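Local coordinates for protein-arginine-phosphatase (Bacillus subtilis subsp. subtilis, PDB 4KK3) that removes the phosphoryl group from phosphoarginine residues of many proteins, counteracting the arginine kinase McsB and restoring DNA binding by the repressor CtsR, at residues A[1-6]-A[79-84]; A[6-11]-A[38-43]; A[34-39]-A[62-67]. All blocks are in the same frame, centred on the assembly; numbering follows the deposited sequence.

Contact 1 (A[1-6]-A[79-84])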
HETATM    1  N   MSE A   1      -4.764 -10.138 -10.405  1.00 48.51           N
HETATM    2  CA  MSE A   1      -5.486 -10.285  -9.147  1.00 43.94           C
HETATM    3  C   MSE A   1      -5.800  -8.918  -8.552  1.00 37.07           C
HETATM    4  O   MSE A   1      -5.449  -7.883  -9.130  1.00 32.04           O
HETATM    5  CB  MSE A   1      -4.665 -11.111  -8.163  1.00 47.66           C
HETATM    6  CG  MSE A   1      -3.364 -10.453  -7.754  1.00 48.63           C
HETATM    7 SE   MSE A   1      -2.303 -11.535  -6.540  0.32 61.22          SE
HETATM    8  CE  MSE A   1      -1.841 -12.965  -7.767  1.00 51.42           C
ATOM      9  N   ASP A   2      -6.471  -8.924  -7.404  1.00 29.05           N
ATOM     10  CA  ASP A   2      -6.820  -7.695  -6.697  1.00 31.71           C
ATOM     11  C   ASP A   2      -5.925  -7.498  -5.483  1.00 25.84           C
ATOM     12  O   ASP A   2      -5.932  -8.309  -4.562  1.00 27.90           O
ATOM     13  CB  ASP A   2      -8.280  -7.721  -6.239  1.00 38.29           C
ATOM     14  CG  ASP A   2      -9.244  -7.327  -7.339  1.00 51.37           C
ATOM     15  OD1 ASP A   2      -8.904  -7.523  -8.525  1.00 57.44           O
ATOM     16  OD2 ASP A   2     -10.341  -6.824  -7.018  1.00 55.16           O
ATOM     17  N   ILE A   3      -5.170  -6.405  -5.485  1.00 20.78           N
ATOM     18  CA  ILE A   3      -4.242  -6.126  -4.409  1.00 17.41           C
ATOM     19  C   ILE A   3      -4.696  -4.870  -3.691  1.00 19.49           C
ATOM     20  O   ILE A   3      -5.054  -3.881  -4.331  1.00 20.42           O
ATOM     21  CB  ILE A   3      -2.827  -5.898  -4.946  1.00 25.90           C
ATOM     22  CG1 ILE A   3      -2.404  -7.060  -5.841  1.00 35.37           C
ATOM     23  CG2 ILE A   3      -1.837  -5.722  -3.797  1.00 28.08           C
ATOM     24  CD1 ILE A   3      -2.099  -8.294  -5.093  1.00 40.90           C
ATOM     25  N   ILE A   4      -4.713  -4.912  -2.363  1.00 14.86           N
ATOM     26  CA  ILE A   4      -4.978  -3.702  -1.591  1.00 16.51           C
ATOM     27  C   ILE A   4      -3.858  -3.377  -0.592  1.00 16.72           C
ATOM     28  O   ILE A   4      -3.417  -4.228   0.167  1.00 17.34           O
ATOM     29  CB  ILE A   4      -6.368  -3.729  -0.905  1.00 21.36           C
ATOM     30  CG1 ILE A   4      -6.639  -2.416  -0.170  1.00 22.89           C
ATOM     31  CG2 ILE A   4      -6.485  -4.879   0.060  1.00 27.14           C
ATOM     32  CD1 ILE A   4      -8.100  -2.194   0.130  1.00 28.28           C
ATOM     33  N   PHE A   5      -3.387  -2.133  -0.623  1.00 13.77           N
ATOM     34  CA  PHE A   5      -2.385  -1.648   0.326  1.00 14.34           C
ATOM     35  C   PHE A   5      -3.105  -0.952   1.468  1.00 11.75           C
ATOM     36  O   PHE A   5      -4.023  -0.188   1.232  1.00 14.20           O
ATOM     37  CB  PHE A   5      -1.442  -0.653  -0.373  1.00 14.17           C
ATOM     38  CG  PHE A   5      -0.600  -1.285  -1.438  1.00 13.69           C
ATOM     39  CD1 PHE A   5       0.434  -2.140  -1.094  1.00 15.69           C
ATOM     40  CD2 PHE A   5      -0.845  -1.023  -2.779  1.00 17.80           C
ATOM     41  CE1 PHE A   5       1.210  -2.736  -2.063  1.00 19.71           C
ATOM     42  CE2 PHE A   5      -0.075  -1.616  -3.771  1.00 16.44           C
ATOM     43  CZ  PHE A   5       0.965  -2.461  -3.419  1.00 17.34           C
ATOM     44  N   VAL A   6      -2.706  -1.223   2.708  1.00 11.12           N
ATOM     45  CA  VAL A   6      -3.409  -0.659   3.862  1.00 11.51           C
ATOM     46  C   VAL A   6      -2.461   0.067   4.821  1.00 15.01           C
ATOM     47  O   VAL A   6      -1.397  -0.461   5.170  1.00 15.52           O
ATOM     48  CB  VAL A   6      -4.129  -1.779   4.664  1.00 13.49           C
ATOM     49  CG1 VAL A   6      -4.747  -1.186   5.934  1.00 13.64           C
ATOM     50  CG2 VAL A   6      -5.194  -2.441   3.818  1.00 14.75           C
ATOM     51  N   LEU A  79      -5.061 -10.242  -2.118  1.00 20.22           N
ATOM     52  CA  LEU A  79      -3.897 -10.000  -1.279  1.00 18.07           C
ATOM     53  C   LEU A  79      -4.009  -8.636  -0.621  1.00 21.58           C
ATOM     54  O   LEU A  79      -4.281  -7.646  -1.287  1.00 20.20           O
ATOM     55  CB  LEU A  79      -2.615 -10.060  -2.113  1.00 21.23           C
ATOM     56  CG  LEU A  79      -1.256  -9.936  -1.413  1.00 19.47           C
ATOM     57  CD1 LEU A  79      -1.065 -11.048  -0.376  1.00 23.07           C
ATOM     58  CD2 LEU A  79      -0.141  -9.961  -2.463  1.00 23.86           C
ATOM     59  N   VAL A  80      -3.814  -8.604   0.692  1.00 16.48           N
ATOM     60  CA  VAL A  80      -3.867  -7.365   1.457  1.00 17.06           C
ATOM     61  C   VAL A  80      -2.490  -7.119   2.051  1.00 16.51           C
ATOM     62  O   VAL A  80      -2.001  -7.919   2.834  1.00 17.22           O
ATOM     63  CB  VAL A  80      -4.907  -7.466   2.580  1.00 19.98           C
ATOM     64  CG1 VAL A  80      -4.988  -6.158   3.362  1.00 19.22           C
ATOM     65  CG2 VAL A  80      -6.272  -7.841   2.007  1.00 23.16           C
ATOM     66  N   LEU A  81      -1.843  -6.016   1.663  1.00 13.77           N
ATOM     67  CA  LEU A  81      -0.495  -5.765   2.146  1.00 13.52           C
ATOM     68  C   LEU A  81      -0.479  -4.542   3.040  1.00 13.11           C
ATOM     69  O   LEU A  81      -0.653  -3.415   2.576  1.00 13.62           O
ATOM     70  CB  LEU A  81       0.469  -5.573   0.972  1.00 14.02           C
ATOM     71  CG  LEU A  81       0.590  -6.824   0.095  1.00 15.81           C
ATOM     72  CD1 LEU A  81       1.408  -6.555  -1.169  1.00 19.51           C
ATOM     73  CD2 LEU A  81       1.184  -7.992   0.894  1.00 22.13           C
ATOM     74  N   ALA A  82      -0.250  -4.783   4.318  1.00 15.07           N
ATOM     75  CA  ALA A  82      -0.305  -3.773   5.351  1.00 12.32           C
ATOM     76  C   ALA A  82       1.065  -3.161   5.539  1.00 12.95           C
ATOM     77  O   ALA A  82       2.074  -3.818   5.314  1.00 15.59           O
ATOM     78  CB  ALA A  82      -0.746  -4.439   6.671  1.00 12.65           C
HETATM   79  N   MSE A  83       1.119  -1.919   5.997  1.00 14.63           N
HETATM   80  CA  MSE A  83       2.424  -1.285   6.222  1.00 18.03           C
HETATM   81  C   MSE A  83       3.145  -1.815   7.461  1.00 18.97           C
HETATM   82  O   MSE A  83       4.370  -1.995   7.461  1.00 19.18           O
HETATM   83  CB  MSE A  83       2.299   0.235   6.318  1.00 17.61           C
HETATM   84  CG  MSE A  83       1.790   0.901   5.051  1.00 11.65           C
HETATM   85 SE   MSE A  83       2.882   0.478   3.473  0.92 24.33          SE
HETATM   86  CE  MSE A  83       1.433   0.326   2.189  1.00 34.76           C
ATOM     87  N   THR A  84       2.389  -2.061   8.527  1.00 16.74           N
ATOM     88  CA  THR A  84       2.998  -2.498   9.781  1.00 17.80           C
ATOM     89  C   THR A  84       2.339  -3.763  10.345  1.00 17.57           C
ATOM     90  O   THR A  84       1.212  -4.117   9.979  1.00 17.28           O
ATOM     91  CB  THR A  84       2.920  -1.412  10.877  1.00 20.95           C
ATOM     92  OG1 THR A  84       1.583  -1.345  11.384  1.00 21.79           O
ATOM     93  CG2 THR A  84       3.332  -0.031  10.328  1.00 18.06           C
TER

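Contact 2 (A[6-11]-A[38-43]). With PO4 (phosphate ion), chain B.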
ATOM      1  N   VAL A   6      -2.706  -1.223   2.708  1.00 11.12           N
ATOM      2  CA  VAL A   6      -3.409  -0.659   3.862  1.00 11.51           C
ATOM      3  C   VAL A   6      -2.461   0.067   4.821  1.00 15.01           C
ATOM      4  O   VAL A   6      -1.397  -0.461   5.170  1.00 15.52           O
ATOM      5  CB  VAL A   6      -4.129  -1.779   4.664  1.00 13.49           C
ATOM      6  CG1 VAL A   6      -4.747  -1.186   5.934  1.00 13.64           C
ATOM      7  CG2 VAL A   6      -5.194  -2.441   3.818  1.00 14.75           C
ATOM      8  N   CYS A   7      -2.839   1.273   5.246  1.00 17.44           N
ATOM      9  CA  CYS A   7      -2.090   1.976   6.291  1.00 15.25           C
ATOM     10  C   CYS A   7      -3.064   2.517   7.330  1.00 17.72           C
ATOM     11  O   CYS A   7      -4.159   1.987   7.482  1.00 17.95           O
ATOM     12  CB  CYS A   7      -1.198   3.093   5.711  1.00 18.98           C
ATOM     13  SG  CYS A   7      -2.074   4.375   4.767  1.00 18.41           S
ATOM     14  N   THR A   8      -2.672   3.557   8.054  1.00 16.95           N
ATOM     15  CA  THR A   8      -3.550   4.102   9.080  1.00 18.97           C
ATOM     16  C   THR A   8      -4.546   5.109   8.471  1.00 18.78           C
ATOM     17  O   THR A   8      -5.761   4.902   8.485  1.00 20.83           O
ATOM     18  CB  THR A   8      -2.729   4.785  10.192  1.00 24.57           C
ATOM     19  OG1 THR A   8      -1.815   3.840  10.770  1.00 21.64           O
ATOM     20  CG2 THR A   8      -3.644   5.343  11.271  1.00 23.65           C
ATOM     21  N   GLY A   9      -4.030   6.203   7.928  1.00 19.21           N
ATOM     22  CA  GLY A   9      -4.905   7.266   7.464  1.00 21.85           C
ATOM     23  C   GLY A   9      -5.344   7.157   6.013  1.00 16.60           C
ATOM     24  O   GLY A   9      -6.295   7.828   5.606  1.00 20.87           O
ATOM     25  N   ASN A  10      -4.684   6.283   5.255  1.00 15.86           N
ATOM     26  CA  ASN A  10      -4.854   6.220   3.803  1.00 14.96           C
ATOM     27  C   ASN A  10      -4.596   7.611   3.241  1.00 18.11           C
ATOM     28  O   ASN A  10      -5.260   8.044   2.304  1.00 19.12           O
ATOM     29  CB  ASN A  10      -6.249   5.709   3.394  1.00 17.17           C
ATOM     30  CG  ASN A  10      -6.355   5.368   1.906  1.00 16.27           C
ATOM     31  OD1 ASN A  10      -7.365   5.670   1.271  1.00 18.56           O
ATOM     32  ND2 ASN A  10      -5.316   4.720   1.349  1.00 17.14           N
ATOM     33  N   THR A  11      -3.624   8.299   3.825  1.00 16.61           N
ATOM     34  CA  THR A  11      -3.222   9.610   3.297  1.00 16.19           C
ATOM     35  C   THR A  11      -1.769   9.658   2.836  1.00 18.84           C
ATOM     36  O   THR A  11      -1.410  10.502   2.014  1.00 19.61           O
ATOM     37  CB  THR A  11      -3.454  10.743   4.325  1.00 22.63           C
ATOM     38  OG1 THR A  11      -2.693  10.484   5.513  1.00 23.95           O
ATOM     39  CG2 THR A  11      -4.930  10.847   4.688  1.00 28.82           C
ATOM     40  N   GLY A  38      -7.514   2.613   4.542  1.00 17.01           N
ATOM     41  CA  GLY A  38      -6.903   2.871   5.834  1.00 17.31           C
ATOM     42  C   GLY A  38      -7.739   2.295   6.965  1.00 17.50           C
ATOM     43  O   GLY A  38      -8.969   2.288   6.891  1.00 21.33           O
ATOM     44  N   VAL A  39      -7.079   1.808   8.002  1.00 17.59           N
ATOM     45  CA  VAL A  39      -7.822   1.270   9.145  1.00 18.72           C
ATOM     46  C   VAL A  39      -8.485   2.355   9.995  1.00 21.22           C
ATOM     47  O   VAL A  39      -9.474   2.090  10.682  1.00 25.19           O
ATOM     48  CB  VAL A  39      -6.955   0.341  10.023  1.00 20.83           C
ATOM     49  CG1 VAL A  39      -6.535  -0.854   9.227  1.00 22.37           C
ATOM     50  CG2 VAL A  39      -5.727   1.065  10.538  1.00 25.04           C
ATOM     51  N   PHE A  40      -7.946   3.570   9.959  1.00 20.41           N
ATOM     52  CA  PHE A  40      -8.578   4.688  10.665  1.00 23.25           C
ATOM     53  C   PHE A  40      -8.684   5.889   9.739  1.00 25.79           C
ATOM     54  O   PHE A  40      -8.266   6.994  10.076  1.00 32.30           O
ATOM     55  CB  PHE A  40      -7.818   5.046  11.953  1.00 28.15           C
ATOM     56  CG  PHE A  40      -7.873   3.968  13.000  1.00 26.24           C
ATOM     57  CD1 PHE A  40      -9.089   3.551  13.511  1.00 31.77           C
ATOM     58  CD2 PHE A  40      -6.714   3.366  13.466  1.00 24.38           C
ATOM     59  CE1 PHE A  40      -9.151   2.546  14.466  1.00 34.62           C
ATOM     60  CE2 PHE A  40      -6.766   2.358  14.414  1.00 27.78           C
ATOM     61  CZ  PHE A  40      -7.985   1.947  14.915  1.00 32.55           C
ATOM     62  N   ALA A  41      -9.242   5.649   8.558  1.00 21.18           N
ATOM     63  CA  ALA A  41      -9.301   6.665   7.514  1.00 20.97           C
ATOM     64  C   ALA A  41     -10.665   7.339   7.508  1.00 36.83           C
ATOM     65  O   ALA A  41     -11.656   6.751   7.928  1.00 43.28           O
ATOM     66  CB  ALA A  41      -9.043   6.023   6.172  1.00 22.45           C
ATOM     67  N   SER A  42     -10.709   8.581   7.032  1.00 42.08           N
ATOM     68  CA  SER A  42     -11.974   9.227   6.709  1.00 51.60           C
ATOM     69  C   SER A  42     -12.176   9.070   5.207  1.00 53.33           C
ATOM     70  O   SER A  42     -11.219   8.839   4.484  1.00 44.47           O
ATOM     71  CB  SER A  42     -11.924  10.711   7.060  1.00 54.33           C
ATOM     72  OG  SER A  42     -11.352  10.913   8.340  1.00 57.87           O
ATOM     73  N   PRO A  43     -13.425   9.143   4.733  1.00 63.07           N
ATOM     74  CA  PRO A  43     -13.571   9.285   3.279  1.00 65.85           C
ATOM     75  C   PRO A  43     -13.462  10.757   2.876  1.00 63.60           C
ATOM     76  O   PRO A  43     -13.499  11.626   3.748  1.00 56.17           O
ATOM     77  CB  PRO A  43     -14.978   8.739   3.004  1.00 69.31           C
ATOM     78  CG  PRO A  43     -15.350   7.959   4.240  1.00 69.07           C
ATOM     79  CD  PRO A  43     -14.663   8.668   5.367  1.00 67.16           C
TER
HETATM   80  P   PO4 B 201      -0.606   7.180   6.693  1.00 21.57           P
HETATM   81  O1  PO4 B 201       0.546   6.549   5.971  1.00 19.49           O
HETATM   82  O2  PO4 B 201      -0.096   8.393   7.458  1.00 22.18           O
HETATM   83  O3  PO4 B 201      -1.126   6.179   7.738  1.00 19.44           O
HETATM   84  O4  PO4 B 201      -1.748   7.600   5.820  1.00 22.63           O
HETATM   85  O   HOH W   1      -7.997   9.636   6.549  1.00 31.01           O

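Contact 3 (A[34-39]-A[62-67])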
ATOM      1  N   VAL A  34      -5.256  -2.633  -8.445  1.00 21.63           N
ATOM      2  CA  VAL A  34      -4.623  -2.118  -7.231  1.00 21.25           C
ATOM      3  C   VAL A  34      -5.446  -1.034  -6.548  1.00 24.02           C
ATOM      4  O   VAL A  34      -5.910  -0.099  -7.191  1.00 24.00           O
ATOM      5  CB  VAL A  34      -3.214  -1.574  -7.545  1.00 27.12           C
ATOM      6  CG1 VAL A  34      -2.513  -1.128  -6.279  1.00 28.40           C
ATOM      7  CG2 VAL A  34      -2.400  -2.632  -8.270  1.00 32.45           C
ATOM      8  N   ARG A  35      -5.617  -1.166  -5.235  1.00 20.55           N
ATOM      9  CA  ARG A  35      -6.343  -0.182  -4.447  1.00 22.21           C
ATOM     10  C   ARG A  35      -5.599   0.083  -3.142  1.00 17.71           C
ATOM     11  O   ARG A  35      -4.604  -0.571  -2.839  1.00 15.32           O
ATOM     12  CB  ARG A  35      -7.734  -0.709  -4.094  1.00 28.55           C
ATOM     13  CG  ARG A  35      -8.704  -0.833  -5.249  1.00 40.93           C
ATOM     14  CD  ARG A  35     -10.112  -1.033  -4.705  1.00 47.30           C
ATOM     15  NE  ARG A  35     -10.280  -0.330  -3.436  1.00 53.82           N
ATOM     16  CZ  ARG A  35     -10.546   0.970  -3.325  1.00 57.29           C
ATOM     17  NH1 ARG A  35     -10.681   1.719  -4.413  1.00 58.74           N
ATOM     18  NH2 ARG A  35     -10.672   1.521  -2.125  1.00 53.26           N
ATOM     19  N   SER A  36      -6.089   1.057  -2.377  1.00 19.70           N
ATOM     20  CA  SER A  36      -5.577   1.302  -1.036  1.00 17.65           C
ATOM     21  C   SER A  36      -6.719   1.698  -0.107  1.00 17.39           C
ATOM     22  O   SER A  36      -7.762   2.184  -0.554  1.00 18.61           O
ATOM     23  CB  SER A  36      -4.506   2.392  -1.033  1.00 18.60           C
ATOM     24  OG  SER A  36      -5.070   3.620  -1.444  1.00 18.34           O
ATOM     25  N   ALA A  37      -6.522   1.467   1.184  1.00 16.69           N
ATOM     26  CA  ALA A  37      -7.489   1.893   2.201  1.00 16.90           C
ATOM     27  C   ALA A  37      -6.806   2.058   3.565  1.00 15.34           C
ATOM     28  O   ALA A  37      -5.637   1.723   3.718  1.00 16.68           O
ATOM     29  CB  ALA A  37      -8.648   0.891   2.290  1.00 19.26           C
ATOM     30  N   GLY A  38      -7.514   2.613   4.542  1.00 17.01           N
ATOM     31  CA  GLY A  38      -6.903   2.871   5.834  1.00 17.31           C
ATOM     32  C   GLY A  38      -7.739   2.295   6.965  1.00 17.50           C
ATOM     33  O   GLY A  38      -8.969   2.288   6.891  1.00 21.33           O
ATOM     34  N   VAL A  39      -7.079   1.808   8.002  1.00 17.59           N
ATOM     35  CA  VAL A  39      -7.822   1.270   9.145  1.00 18.72           C
ATOM     36  C   VAL A  39      -8.485   2.355   9.995  1.00 21.22           C
ATOM     37  O   VAL A  39      -9.474   2.090  10.682  1.00 25.19           O
ATOM     38  CB  VAL A  39      -6.955   0.341  10.023  1.00 20.83           C
ATOM     39  CG1 VAL A  39      -6.535  -0.854   9.227  1.00 22.37           C
ATOM     40  CG2 VAL A  39      -5.727   1.065  10.538  1.00 25.04           C
ATOM     41  N   LEU A  62      -0.318  11.825  -7.727  1.00 20.24           N
ATOM     42  CA  LEU A  62      -0.995  11.176  -6.614  1.00 19.09           C
ATOM     43  C   LEU A  62      -2.279  11.935  -6.313  1.00 19.37           C
ATOM     44  O   LEU A  62      -2.328  12.786  -5.416  1.00 21.67           O
ATOM     45  CB  LEU A  62      -0.075  11.117  -5.400  1.00 19.06           C
ATOM     46  CG  LEU A  62      -0.625  10.446  -4.147  1.00 21.18           C
ATOM     47  CD1 LEU A  62      -1.153   9.048  -4.487  1.00 17.87           C
ATOM     48  CD2 LEU A  62       0.468  10.395  -3.080  1.00 19.25           C
ATOM     49  N   ASN A  63      -3.300  11.655  -7.121  1.00 19.69           N
ATOM     50  CA  ASN A  63      -4.600  12.303  -6.995  1.00 20.22           C
ATOM     51  C   ASN A  63      -5.515  11.329  -6.292  1.00 25.64           C
ATOM     52  O   ASN A  63      -6.106  10.441  -6.913  1.00 22.97           O
ATOM     53  CB  ASN A  63      -5.173  12.658  -8.370  1.00 25.45           C
ATOM     54  CG  ASN A  63      -6.440  13.500  -8.280  1.00 27.44           C
ATOM     55  OD1 ASN A  63      -6.992  13.705  -7.203  1.00 26.47           O
ATOM     56  ND2 ASN A  63      -6.914  13.981  -9.422  1.00 29.69           N
ATOM     57  N   HIS A  64      -5.629  11.507  -4.988  1.00 20.69           N
ATOM     58  CA  HIS A  64      -6.142  10.443  -4.161  1.00 22.48           C
ATOM     59  C   HIS A  64      -7.176  10.930  -3.177  1.00 28.02           C
ATOM     60  O   HIS A  64      -7.035  11.997  -2.584  1.00 31.07           O
ATOM     61  CB  HIS A  64      -4.983   9.820  -3.394  1.00 19.09           C
ATOM     62  CG  HIS A  64      -5.416   8.829  -2.365  1.00 21.79           C
ATOM     63  ND1 HIS A  64      -5.827   7.558  -2.693  1.00 22.79           N
ATOM     64  CD2 HIS A  64      -5.526   8.929  -1.021  1.00 26.57           C
ATOM     65  CE1 HIS A  64      -6.162   6.909  -1.592  1.00 18.69           C
ATOM     66  NE2 HIS A  64      -5.987   7.719  -0.564  1.00 22.73           N
ATOM     67  N   VAL A  65      -8.211  10.122  -2.989  1.00 25.29           N
ATOM     68  CA  VAL A  65      -9.207  10.401  -1.974  1.00 21.35           C
ATOM     69  C   VAL A  65      -9.225   9.234  -0.988  1.00 21.22           C
ATOM     70  O   VAL A  65      -9.309   8.084  -1.399  1.00 23.71           O
ATOM     71  CB  VAL A  65     -10.594  10.581  -2.599  1.00 28.48           C
ATOM     72  CG1 VAL A  65     -11.651  10.578  -1.540  1.00 31.21           C
ATOM     73  CG2 VAL A  65     -10.647  11.877  -3.385  1.00 27.94           C
ATOM     74  N   SER A  66      -9.122   9.551   0.298  1.00 23.04           N
ATOM     75  CA  SER A  66      -9.045   8.531   1.352  1.00 22.97           C
ATOM     76  C   SER A  66     -10.277   7.622   1.409  1.00 26.59           C
ATOM     77  O   SER A  66     -11.407   8.055   1.172  1.00 26.73           O
ATOM     78  CB  SER A  66      -8.828   9.194   2.714  1.00 33.82           C
ATOM     79  OG  SER A  66      -7.620   9.932   2.745  1.00 37.73           O
ATOM     80  N   SER A  67     -10.049   6.356   1.738  1.00 21.80           N
ATOM     81  CA  SER A  67     -11.132   5.386   1.844  1.00 23.08           C
ATOM     82  C   SER A  67     -10.922   4.505   3.071  1.00 20.66           C
ATOM     83  O   SER A  67      -9.812   4.043   3.316  1.00 21.44           O
ATOM     84  CB  SER A  67     -11.188   4.523   0.580  1.00 34.77           C
ATOM     85  OG  SER A  67     -12.115   3.461   0.721  1.00 47.31           O
TER

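Contact 1 (A[1-6]-A[79-84])
Two central neighbours of the four-stranded parallel sheet of the low molecular weight phosphatase fold, strands 2-7 and 79-82, pair here with I3 beside L79, I4 beside V80, F5 beside L81 and V6 beside A82. Five backbone hydrogen bonds join them, the shortest running from L81 N to I4 O (2.8 Å). On the face of I3 and F5, the CD1 methyl of I3 lies against L79 CB at 3.5 Å and also meets L79 CD2. F5 runs alongside L81, its CE1 3.9 Å from L81 CD1. The opposite face carries I4 and V6: I4 CG2 touches V80 CG2 at 3.6 Å, while V6 CG2 comes across V80 CG1 at 3.8 Å. Past the strand end, M83, a selenomethionine, gives its N to V6 O (3.0 Å); bends at chi2 and chi3 fold its chain back, setting CE 4.0 Å from F5 CB. M83 also packs on R13, at the start of helix 13-28. That helix covers F5 through S14 and A17, helix 124-145 adds L138 over F5 and L141 over L81, and strand 33-38 continues the sheet beyond strand 2-7.

Contact 2 (A[6-11]-A[38-43])
V39 packs on V6 and on the carbonyl of C7, and its side chain can be followed branch by branch. CB stands 4.1 Å from C7 O, the carbonyl that accepts V39 N (3.0 Å). CG1, anti to the carbonyl carbon (chi1 -63°), meets V6 CG1 at 3.8 Å, the two valines crossing at about a right angle. CG2 comes within 3.6 Å of C7 O and also faces T8 CA. An alanine here is likely to leave V6 CG1 without its methyl neighbour and to open a gap beside I90 and I91 of helix 85-94. The next carbonyl, T8 O, takes F40 N at 3.0 Å, and T8 CG2 lies at the edge of the F40 ring. These bonds back the P-loop of the family, C7 to R13, which starts at the nucleophile C7 and curls round a phosphate ion. G9 N points almost straight at phosphate O3 (171°), with a weak bond from T8 N to the same oxygen; T11 gives both N and OG1 to O4, and C12 and R13 add their backbone N-H groups. Further along, A41 CB packs 3.3 Å from G9 O, which a water links to S42 N. N10 CB rests 3.5 Å from G38 N, while its amide turns to partners outside the two segments, S14 OG among them.

Contact 3 (A[34-39]-A[62-67])
The end of edge strand 33-38 meets the irregular segment 62-67 at 61° between their touching parts, through one backbone hydrogen bond from G38 N to S67 O (3.0 Å). The same oxygen is approached by A37 from two atoms, CA in a CH-O contact and CB at 3.5 Å. R35 arrives from farther back along the strand. A bend at chi3 (32°) brings its guanidinium toward S67, with NH2 3.7 Å from S67 OG, which lies at the edge of the group and near its plane. S36 meets H64 instead: its OG sits 3.5 Å from CE1 of the imidazole. CG of H64 is anti to the backbone N (chi1 172°), extending the ring from its loop toward the strand. S36 OG bonds to E18 of helix 13-28 and to the amide of N10, so that hydroxyl joins strand, helix and phosphate-binding loop. H64 NE2 is hydrogen-bonded to N10 O, an oxygen that S66 OG shares, and S67 N goes to N10 OD1. Together, segments 34-39 and 62-67 thus hold both the carbonyl and the side-chain amide of N10, a substrate-binding residue. They form a polar second shell behind the P-loop of this low molecular weight phosphatase.

Overall arrangement
Contact 1 is the buried heart of the sheet, whereas contacts 2 and 3 are partly buried and lie nearer the phosphate site at the C-terminal ends of its strands. Strand 2-7 serves both contact 1 and contact 2, which share V6; contacts 2 and 3 share G38 and V39, and strand 33-38 pairs with strand 2-7 through R35 to I3 and F5. Chemistry shifts accordingly: regular parallel pairing with aliphatic and aromatic neighbours in contact 1, backbone bonds around an anion-binding loop in contact 2, and a single backbone bond with polar side chains beside it in contact 3. N10 connects the last two, and M83 packing on C7 connects the first two.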